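Local coordinates for protein metallo-beta-lactamase (Chryseobacterium indologenes, PDB 3L6N) that hydrolyses the beta-lactam ring of penicillins, cephalosporins and carbapenems with the help of two zinc ions, conferring resistance to these antibiotics, at residues M34-T38 with I61-L67; G41-V47 with V69-T75; V132-G136 with K185-Y190. All blocks are in the same frame, centred on the assembly; numbering follows the deposited sequence.

Contact 1. Residues M34-T38 with I61-L67; sequences MYLVT and IKKRHNL
Y35 OH and H65 NE2 share a hydrogen bond of 2.8 Å. The phenol and the imidazole approach from opposite directions and meet rim to rim, with their planes 77° apart, and the hydroxyl lies at the edge of the H65 ring, near its plane. The first torsion of Y35 sets CG between its own backbone N and carbonyl carbon (chi1 73°), which sends the ring from strand 27-38 toward the end of helix 54-65.

Aliphatic groups flank both rings. I61 CD1 lies over one face of the Y35 ring, 4.2 Å from its centroid and displaced toward the rim, in a CH-pi contact. V37 CG2 sits almost exactly over the middle of the H65 ring, 3.7 Å from the centroid, while R64 CG covers the opposite face nearer the rim. The imidazole is thus sandwiched between a strand valine and its helical neighbour. R64 also brings its CD to 3.6 Å from Y35 OH. Beyond the helix, where N66 turns the chain with a positive phi, L67 CD1 packs on V37 CG1 at 3.9 Å and touches T38 O.

H16 of the adjacent strand 15-24 stacks on Y35 and meets H65 as well. Tyrosine and histidine suit this partly buried seam because each offers a flat apolar surface and a polar group: the hydroxyl and ring nitrogen bond, while the faces are covered by I61 and H16 for Y35 and by V37 and R64 for H65. A directional bond thereby fixes the helix end against the sheet among mostly apolar contacts.

Contact 2. Residues G41-V47 with V69-T75; sequences GVVLFDV and VVAVFAT
Strands 41-45 and 69-73 run parallel, the axes of these short segments 4.4 Å apart at 26°, and the register slips by one residue between the V42-V69 and V43-A71 pairs, a beta bulge. V42 O accepts from V70 N, L44 N gives to A71 O, L44 O receives F73 N at 2.8 Å in a nearly straight bond, and D46 N closes the series on F73 O.

Aliphatic V42, L44, V69 and V72 fill one face; V43, A71 and two phenylalanines fill the other. On the first, L44 lies alongside V72 and packs its CG against V69 CG1 at 3.8 Å, under helices 54-65 and 86-90. V47, just past the strand, brings its CG1 to V72 CG1 at 3.6 Å. On the second, V43 CG1 touches F73 CD1 at 3.6 Å. The F45 and F73 side chains run side by side in the same direction; their ring planes are 30° apart but slid so that they barely overlap, and F45 CD2 rests on F73 CB at 3.7 Å. F130 meets both rings edge to face. Glycine fits at 41, having no side chain to strike the preceding carbonyl O or V70 CG1; V70 CG2 packs on its carbonyl carbon.

D46 CG lies anti to its carbonyl carbon (chi1 -59°), bringing the carboxylate across to T75. T75 N donates to D46 OD1 at 2.8 Å on the syn side, somewhat out of plane, and T75 OG1 donates to the syn lone pair of D46 OD2 at 2.6 Å. R81 forms a salt bridge with OD2, which would be expected to offset the buried charge.

Strand 41-45, helix 54-65 and strand 69-73 form a beta-alpha-beta crossover of the metallo-beta-lactamase fold; T75 immediately precedes H76, a zinc ligand, placing the crossover's end beside the metal site.

Contact 3. Residues V132-G136 with K185-Y190; sequences VDFLG and KLKAKY
The end of strand 128-133, in the smaller of the two sheets, and the loop after it meet the last turn of helix 179-189 through one leucine and a polar cluster. L135 is the apolar centre. Its CD1 lies 3.7 Å from L186 CB and 3.8 Å from Y190 CE1, approaching the tyrosine at the ring edge, near its plane. Its other methyl, CD2, rests on the aliphatic K189 CD at 3.8 Å. K189 suits this place because its methylenes cover the leucine methyl while its amine reaches toward the aspartate; K185 adds a methylene contact, its CD lying against the L135 carbonyl oxygen.

Y190 places CG anti to its carbonyl carbon (chi1 -57°), which carries the phenol back across to D133. There Y190 OH donates to D133 OD1, with the carboxylate and ring planes 45° apart; the modelled length of 2.4 Å is doubtful as a measure of strength. The second oxygen, D133 OD2, faces K189 NZ in a long salt bridge of 3.7 Å. A water spans that gap, donating to D133 OD2 and accepting from K189 NZ. K189 CG lies over the centre of one face of the Y190 ring, and W147 and V145 of strand 145-148 also touch this tyrosine, the tryptophan with its plane at about 40° to the ring.

The aspartate thus divides its oxygens between a phenol and a water-mediated lysine. The nearby positive charge and the water, together with the hydroxyl, would be expected to stabilise the buried carboxylate as an anion.

How the contacts relate
Contacts 1 and 2 belong to one region of the larger sheet. Strand 27-38 pairs with strand 41-45, through M34 O to F45 N and L36 N to V43 O, and the helix of contact 1 is the crossover linking the two strands of contact 2. Contact 2 is buried and joined mainly by backbone bonds, with a carboxylate of probably offset charge near the zinc site. Contacts 1 and 3 are only partly buried, lie on opposite sides of the chain's centre and do not touch; each sets a helix end against a strand or its following loop with a tyrosine hydroxyl bond, to histidine or aspartate. F73 touches V132, so contacts 2 and 3 meet where the two sheets face each other.

Contact 1. Residues M34-T38 with I61-L67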
loop_
_atom_site.group_PDB
_atom_site.type_symbol
_atom_site.label_atom_id
_atom_site.label_comp_id
_atom_site.label_asym_id
_atom_site.label_seq_id
_atom_site.Cartn_x
_atom_site.Cartn_y
_atom_site.Cartn_z
ATOM N N MET A 34 -2.772 3.752 -2.446
ATOM C CA MET A 34 -2.452 5.104 -2.900
ATOM C C MET A 34 -2.120 5.098 -4.376
ATOM O O MET A 34 -1.753 4.067 -4.937
ATOM C CB MET A 34 -1.265 5.676 -2.104
ATOM C CG MET A 34 -1.528 5.714 -0.622
ATOM S SD MET A 34 -0.351 6.717 0.298
ATOM C CE MET A 34 -0.979 8.378 -0.002
ATOM N N TYR A 35 -2.254 6.257 -5.003
ATOM C CA TYR A 35 -1.612 6.452 -6.293
ATOM C C TYR A 35 -1.001 7.830 -6.432
ATOM O O TYR A 35 -1.428 8.773 -5.785
ATOM C CB TYR A 35 -2.541 6.099 -7.467
ATOM C CG TYR A 35 -3.688 7.039 -7.807
ATOM C CD1 TYR A 35 -3.464 8.259 -8.459
ATOM C CD2 TYR A 35 -5.016 6.662 -7.553
ATOM C CE1 TYR A 35 -4.543 9.106 -8.831
ATOM C CE2 TYR A 35 -6.075 7.491 -7.898
ATOM C CZ TYR A 35 -5.846 8.696 -8.538
ATOM O OH TYR A 35 -6.910 9.489 -8.891
ATOM N N LEU A 36 0.020 7.933 -7.272
ATOM C CA LEU A 36 0.754 9.188 -7.419
ATOM C C LEU A 36 0.773 9.591 -8.883
ATOM O O LEU A 36 1.242 8.839 -9.729
ATOM C CB LEU A 36 2.183 9.018 -6.886
ATOM C CG LEU A 36 3.142 10.218 -6.951
ATOM C CD1 LEU A 36 2.647 11.394 -6.143
ATOM C CD2 LEU A 36 4.525 9.759 -6.469
ATOM N N VAL A 37 0.232 10.776 -9.175
ATOM C CA VAL A 37 0.224 11.295 -10.548
ATOM C C VAL A 37 1.604 11.878 -10.817
ATOM O O VAL A 37 2.121 12.608 -9.987
ATOM C CB VAL A 37 -0.816 12.394 -10.716
ATOM C CG1 VAL A 37 -0.778 12.935 -12.128
ATOM C CG2 VAL A 37 -2.217 11.836 -10.417
ATOM N N THR A 38 2.194 11.513 -11.949
ATOM C CA THR A 38 3.498 12.069 -12.347
ATOM C C THR A 38 3.380 12.569 -13.773
ATOM O O THR A 38 2.411 12.262 -14.462
ATOM C CB THR A 38 4.665 11.028 -12.258
ATOM O OG1 THR A 38 4.790 10.307 -13.493
ATOM C CG2 THR A 38 4.469 10.038 -11.089
ATOM N N ILE A 61 -8.817 6.437 -13.590
ATOM C CA ILE A 61 -7.609 7.256 -13.562
ATOM C C ILE A 61 -7.362 7.948 -14.913
ATOM O O ILE A 61 -7.006 9.129 -14.949
ATOM C CB ILE A 61 -6.388 6.416 -13.102
ATOM C CG1 ILE A 61 -6.530 6.053 -11.618
ATOM C CG2 ILE A 61 -5.051 7.149 -13.363
ATOM C CD1 ILE A 61 -5.521 4.991 -11.128
ATOM N N LYS A 62 -7.577 7.228 -16.017
ATOM C CA LYS A 62 -7.441 7.821 -17.349
ATOM C C LYS A 62 -8.413 8.981 -17.565
ATOM O O LYS A 62 -8.042 10.031 -18.092
ATOM C CB LYS A 62 -7.617 6.749 -18.443
ATOM C CG LYS A 62 -7.689 7.312 -19.876
ATOM C CD LYS A 62 -6.421 8.047 -20.289
ATOM C CE LYS A 62 -6.554 8.576 -21.727
ATOM N NZ LYS A 62 -5.289 9.233 -22.190
ATOM N N LYS A 63 -9.662 8.796 -17.159
ATOM C CA LYS A 63 -10.669 9.853 -17.311
ATOM C C LYS A 63 -10.354 11.070 -16.427
ATOM O O LYS A 63 -10.530 12.221 -16.852
ATOM C CB LYS A 63 -12.059 9.291 -16.998
ATOM C CG LYS A 63 -13.218 10.252 -17.216
ATOM C CD LYS A 63 -14.523 9.520 -16.925
ATOM C CE LYS A 63 -15.698 10.470 -16.825
ATOM N NZ LYS A 63 -16.942 9.704 -16.517
ATOM N N ARG A 64 -9.872 10.806 -15.211
ATOM C CA ARG A 64 -9.585 11.848 -14.228
ATOM C C ARG A 64 -8.357 12.660 -14.600
ATOM O O ARG A 64 -8.369 13.886 -14.496
ATOM C CB ARG A 64 -9.375 11.226 -12.837
ATOM C CG ARG A 64 -9.386 12.217 -11.685
ATOM C CD ARG A 64 -9.521 11.428 -10.380
ATOM N NE ARG A 64 -9.518 12.272 -9.183
ATOM C CZ ARG A 64 -10.493 12.306 -8.279
ATOM N NH1 ARG A 64 -11.582 11.559 -8.438
ATOM N NH2 ARG A 64 -10.378 13.084 -7.208
ATOM N N HIS A 65 -7.308 11.970 -15.035
ATOM C CA HIS A 65 -5.996 12.599 -15.201
ATOM C C HIS A 65 -5.463 12.620 -16.624
ATOM O O HIS A 65 -4.434 13.243 -16.884
ATOM C CB HIS A 65 -4.977 11.906 -14.295
ATOM C CG HIS A 65 -5.386 11.864 -12.860
ATOM N ND1 HIS A 65 -5.444 12.995 -12.071
ATOM C CD2 HIS A 65 -5.766 10.831 -12.071
ATOM C CE1 HIS A 65 -5.837 12.657 -10.855
ATOM N NE2 HIS A 65 -6.028 11.350 -10.825
ATOM N N ASN A 66 -6.158 11.937 -17.529
ATOM C CA ASN A 66 -5.709 11.781 -18.923
ATOM C C ASN A 66 -4.354 11.075 -19.036
ATOM O O ASN A 66 -3.585 11.288 -19.994
ATOM C CB ASN A 66 -5.696 13.144 -19.631
ATOM C CG ASN A 66 -6.014 13.033 -21.107
ATOM O OD1 ASN A 66 -6.338 11.958 -21.599
ATOM N ND2 ASN A 66 -5.941 14.158 -21.822
ATOM N N LEU A 67 -4.071 10.243 -18.038
ATOM C CA LEU A 67 -2.811 9.518 -17.944
ATOM C C LEU A 67 -3.027 8.039 -17.674
ATOM O O LEU A 67 -3.995 7.656 -17.011
ATOM C CB LEU A 67 -1.935 10.122 -16.848
ATOM C CG LEU A 67 -1.325 11.482 -17.198
ATOM C CD1 LEU A 67 -0.841 12.183 -15.940
ATOM C CD2 LEU A 67 -0.195 11.334 -18.203
#

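Contact 2. Residues G41-V47 with V69-T75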
loop_
_atom_site.group_PDB
_atom_site.type_symbol
_atom_site.label_atom_id
_atom_site.label_comp_id
_atom_site.label_asym_id
_atom_site.label_seq_id
_atom_site.Cartn_x
_atom_site.Cartn_y
_atom_site.Cartn_z
ATOM N N GLY A 41 2.915 9.594 -16.151
ATOM C CA GLY A 41 1.868 8.617 -15.887
ATOM C C GLY A 41 1.661 8.388 -14.407
ATOM O O GLY A 41 2.295 9.025 -13.575
ATOM N N VAL A 42 0.762 7.468 -14.081
ATOM C CA VAL A 42 0.361 7.271 -12.686
ATOM C C VAL A 42 1.021 6.028 -12.087
ATOM O O VAL A 42 1.099 4.978 -12.733
ATOM C CB VAL A 42 -1.176 7.200 -12.586
ATOM C CG1 VAL A 42 -1.639 6.901 -11.174
ATOM C CG2 VAL A 42 -1.781 8.514 -13.070
ATOM N N VAL A 43 1.490 6.164 -10.850
ATOM C CA VAL A 43 2.098 5.047 -10.124
ATOM C C VAL A 43 1.094 4.562 -9.076
ATOM O O VAL A 43 0.645 5.362 -8.259
ATOM C CB VAL A 43 3.388 5.500 -9.410
ATOM C CG1 VAL A 43 4.013 4.337 -8.665
ATOM C CG2 VAL A 43 4.390 6.069 -10.440
ATOM N N LEU A 44 0.740 3.272 -9.111
ATOM C CA LEU A 44 -0.105 2.678 -8.056
ATOM C C LEU A 44 0.758 2.136 -6.946
ATOM O O LEU A 44 1.798 1.522 -7.205
ATOM C CB LEU A 44 -0.941 1.506 -8.582
ATOM C CG LEU A 44 -1.915 1.767 -9.714
ATOM C CD1 LEU A 44 -2.724 0.495 -9.934
ATOM C CD2 LEU A 44 -2.851 2.933 -9.391
ATOM N N PHE A 45 0.308 2.368 -5.711
ATOM C CA PHE A 45 0.862 1.727 -4.530
ATOM C C PHE A 45 -0.193 0.815 -3.953
ATOM O O PHE A 45 -1.112 1.266 -3.266
ATOM C CB PHE A 45 1.360 2.770 -3.521
ATOM C CG PHE A 45 2.470 3.610 -4.064
ATOM C CD1 PHE A 45 2.198 4.810 -4.707
ATOM C CD2 PHE A 45 3.789 3.168 -3.981
ATOM C CE1 PHE A 45 3.223 5.573 -5.250
ATOM C CE2 PHE A 45 4.822 3.930 -4.516
ATOM C CZ PHE A 45 4.530 5.143 -5.148
ATOM N N ASP A 46 -0.024 -0.470 -4.268
ATOM C CA ASP A 46 -1.012 -1.526 -4.029
ATOM C C ASP A 46 -2.208 -1.373 -4.945
ATOM O O ASP A 46 -2.446 -0.309 -5.511
ATOM C CB ASP A 46 -1.377 -1.635 -2.550
ATOM C CG ASP A 46 -0.163 -1.923 -1.710
ATOM O OD1 ASP A 46 0.592 -2.827 -2.113
ATOM O OD2 ASP A 46 0.038 -1.256 -0.670
ATOM N N VAL A 47 -2.941 -2.471 -5.103
ATOM C CA VAL A 47 -3.968 -2.584 -6.148
ATOM C C VAL A 47 -5.343 -2.834 -5.528
ATOM O O VAL A 47 -5.425 -3.199 -4.344
ATOM C CB VAL A 47 -3.623 -3.721 -7.143
ATOM C CG1 VAL A 47 -2.276 -3.464 -7.813
ATOM C CG2 VAL A 47 -3.615 -5.079 -6.446
ATOM N N VAL A 69 -1.743 4.251 -16.107
ATOM C CA VAL A 69 -0.910 3.665 -15.053
ATOM C C VAL A 69 0.380 3.147 -15.695
ATOM O O VAL A 69 0.340 2.362 -16.654
ATOM C CB VAL A 69 -1.640 2.527 -14.326
ATOM C CG1 VAL A 69 -0.699 1.823 -13.344
ATOM C CG2 VAL A 69 -2.851 3.074 -13.598
ATOM N N VAL A 70 1.512 3.601 -15.172
ATOM C CA VAL A 70 2.815 3.231 -15.733
ATOM C C VAL A 70 3.695 2.417 -14.793
ATOM O O VAL A 70 4.738 1.918 -15.210
ATOM C CB VAL A 70 3.581 4.467 -16.297
ATOM C CG1 VAL A 70 2.729 5.153 -17.372
ATOM C CG2 VAL A 70 3.996 5.446 -15.186
ATOM N N ALA A 71 3.277 2.269 -13.532
ATOM C CA ALA A 71 4.028 1.457 -12.573
ATOM C C ALA A 71 3.123 1.035 -11.428
ATOM O O ALA A 71 2.206 1.780 -11.041
ATOM C CB ALA A 71 5.227 2.220 -12.045
ATOM N N VAL A 72 3.377 -0.155 -10.893
ATOM C CA VAL A 72 2.628 -0.649 -9.731
ATOM C C VAL A 72 3.648 -1.131 -8.716
ATOM O O VAL A 72 4.489 -1.980 -9.042
ATOM C CB VAL A 72 1.706 -1.821 -10.128
ATOM C CG1 VAL A 72 1.011 -2.423 -8.895
ATOM C CG2 VAL A 72 0.671 -1.363 -11.162
ATOM N N PHE A 73 3.594 -0.573 -7.508
ATOM C CA PHE A 73 4.449 -1.005 -6.394
ATOM C C PHE A 73 3.618 -1.763 -5.362
ATOM O O PHE A 73 2.569 -1.282 -4.954
ATOM C CB PHE A 73 5.101 0.207 -5.717
ATOM C CG PHE A 73 6.253 0.788 -6.483
ATOM C CD1 PHE A 73 6.046 1.520 -7.654
ATOM C CD2 PHE A 73 7.554 0.626 -6.008
ATOM C CE1 PHE A 73 7.115 2.070 -8.360
ATOM C CE2 PHE A 73 8.641 1.174 -6.709
ATOM C CZ PHE A 73 8.415 1.899 -7.889
ATOM N N ALA A 74 4.103 -2.929 -4.941
ATOM C CA ALA A 74 3.410 -3.736 -3.922
ATOM C C ALA A 74 4.095 -3.584 -2.582
ATOM O O ALA A 74 5.326 -3.679 -2.504
ATOM C CB ALA A 74 3.416 -5.220 -4.333
ATOM N N THR A 75 3.308 -3.356 -1.528
ATOM C CA THR A 75 3.882 -3.190 -0.193
ATOM C C THR A 75 3.916 -4.477 0.641
ATOM O O THR A 75 4.449 -4.487 1.754
ATOM C CB THR A 75 3.266 -2.020 0.612
ATOM O OG1 THR A 75 1.894 -2.304 0.901
ATOM C CG2 THR A 75 3.385 -0.704 -0.153
#

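Contact 3. Residues V132-G136 with K185-Y190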
loop_
_atom_site.group_PDB
_atom_site.type_symbol
_atom_site.label_atom_id
_atom_site.label_comp_id
_atom_site.label_asym_id
_atom_site.label_seq_id
_atom_site.Cartn_x
_atom_site.Cartn_y
_atom_site.Cartn_z
ATOM N N VAL A 132 10.791 3.468 -0.809
ATOM C CA VAL A 132 10.188 2.275 -0.216
ATOM C C VAL A 132 11.148 1.779 0.860
ATOM O O VAL A 132 12.314 1.512 0.564
ATOM C CB VAL A 132 9.937 1.174 -1.263
ATOM C CG1 VAL A 132 9.274 -0.037 -0.602
ATOM C CG2 VAL A 132 9.098 1.704 -2.419
ATOM N N ASP A 133 10.664 1.686 2.095
ATOM C CA ASP A 133 11.512 1.333 3.242
ATOM C C ASP A 133 11.089 0.017 3.885
ATOM O O ASP A 133 9.896 -0.233 4.087
ATOM C CB ASP A 133 11.444 2.426 4.307
ATOM C CG ASP A 133 12.503 3.506 4.129
ATOM O OD1 ASP A 133 12.154 4.701 4.302
ATOM O OD2 ASP A 133 13.675 3.173 3.850
ATOM N N PHE A 134 12.070 -0.818 4.217
ATOM C CA PHE A 134 11.818 -1.977 5.053
ATOM C C PHE A 134 12.314 -1.672 6.465
ATOM O O PHE A 134 13.519 -1.487 6.683
ATOM C CB PHE A 134 12.502 -3.229 4.499
ATOM C CG PHE A 134 12.268 -4.442 5.338
ATOM C CD1 PHE A 134 11.032 -5.069 5.320
ATOM C CD2 PHE A 134 13.266 -4.935 6.173
ATOM C CE1 PHE A 134 10.791 -6.186 6.112
ATOM C CE2 PHE A 134 13.040 -6.047 6.966
ATOM C CZ PHE A 134 11.799 -6.676 6.932
ATOM N N LEU A 135 11.386 -1.606 7.411
ATOM C CA LEU A 135 11.718 -1.209 8.789
ATOM C C LEU A 135 11.801 -2.413 9.719
ATOM O O LEU A 135 12.147 -2.280 10.905
ATOM C CB LEU A 135 10.695 -0.204 9.326
ATOM C CG LEU A 135 10.535 1.112 8.554
ATOM C CD1 LEU A 135 9.249 1.819 8.978
ATOM C CD2 LEU A 135 11.756 2.016 8.737
ATOM N N GLY A 136 11.483 -3.591 9.188
ATOM C CA GLY A 136 11.371 -4.780 10.019
ATOM C C GLY A 136 10.063 -5.515 9.806
ATOM O O GLY A 136 9.155 -5.012 9.140
ATOM N N LYS A 185 10.415 1.807 15.551
ATOM C CA LYS A 185 11.377 2.288 14.554
ATOM C C LYS A 185 10.715 3.255 13.566
ATOM O O LYS A 185 11.305 4.270 13.196
ATOM C CB LYS A 185 12.026 1.130 13.792
ATOM C CG LYS A 185 13.083 0.362 14.579
ATOM C CD LYS A 185 13.768 -0.686 13.709
ATOM C CE LYS A 185 14.797 -1.476 14.513
ATOM N NZ LYS A 185 15.505 -2.484 13.673
ATOM N N LEU A 186 9.494 2.927 13.139
ATOM C CA LEU A 186 8.728 3.790 12.239
ATOM C C LEU A 186 8.474 5.140 12.906
ATOM O O LEU A 186 8.739 6.197 12.317
ATOM C CB LEU A 186 7.395 3.117 11.866
ATOM C CG LEU A 186 6.428 3.782 10.875
ATOM C CD1 LEU A 186 5.497 2.731 10.299
ATOM C CD2 LEU A 186 5.619 4.912 11.506
ATOM N N LYS A 187 7.955 5.072 14.135
ATOM C CA LYS A 187 7.589 6.234 14.950
ATOM C C LYS A 187 8.770 7.189 15.131
ATOM O O LYS A 187 8.601 8.413 15.107
ATOM C CB LYS A 187 7.048 5.744 16.303
ATOM C CG LYS A 187 6.679 6.815 17.324
ATOM C CD LYS A 187 6.207 6.168 18.623
ATOM C CE LYS A 187 5.985 7.214 19.711
ATOM N NZ LYS A 187 5.520 6.597 20.995
ATOM N N ALA A 188 9.961 6.618 15.287
ATOM C CA ALA A 188 11.185 7.390 15.475
ATOM C C ALA A 188 11.714 7.985 14.167
ATOM O O ALA A 188 12.283 9.081 14.160
ATOM C CB ALA A 188 12.247 6.528 16.142
ATOM N N LYS A 189 11.512 7.269 13.064
ATOM C CA LYS A 189 12.067 7.659 11.770
ATOM C C LYS A 189 11.237 8.714 11.022
ATOM O O LYS A 189 11.796 9.578 10.348
ATOM C CB LYS A 189 12.267 6.422 10.885
ATOM C CG LYS A 189 12.930 6.714 9.551
ATOM C CD LYS A 189 13.367 5.458 8.837
ATOM C CE LYS A 189 14.006 5.802 7.503
ATOM N NZ LYS A 189 14.912 4.736 7.022
ATOM N N TYR A 190 9.913 8.631 11.128
ATOM C CA TYR A 190 9.035 9.512 10.343
ATOM C C TYR A 190 8.309 10.546 11.194
ATOM O O TYR A 190 7.080 10.667 11.150
ATOM C CB TYR A 190 8.051 8.699 9.498
ATOM C CG TYR A 190 8.745 7.739 8.574
ATOM C CD1 TYR A 190 8.749 6.378 8.853
ATOM C CD2 TYR A 190 9.423 8.191 7.438
ATOM C CE1 TYR A 190 9.386 5.488 8.030
ATOM C CE2 TYR A 190 10.078 7.297 6.595
ATOM C CZ TYR A 190 10.049 5.947 6.909
ATOM O OH TYR A 190 10.665 5.024 6.117
HETATM O O HOH W 1 15.803 4.346 4.740
#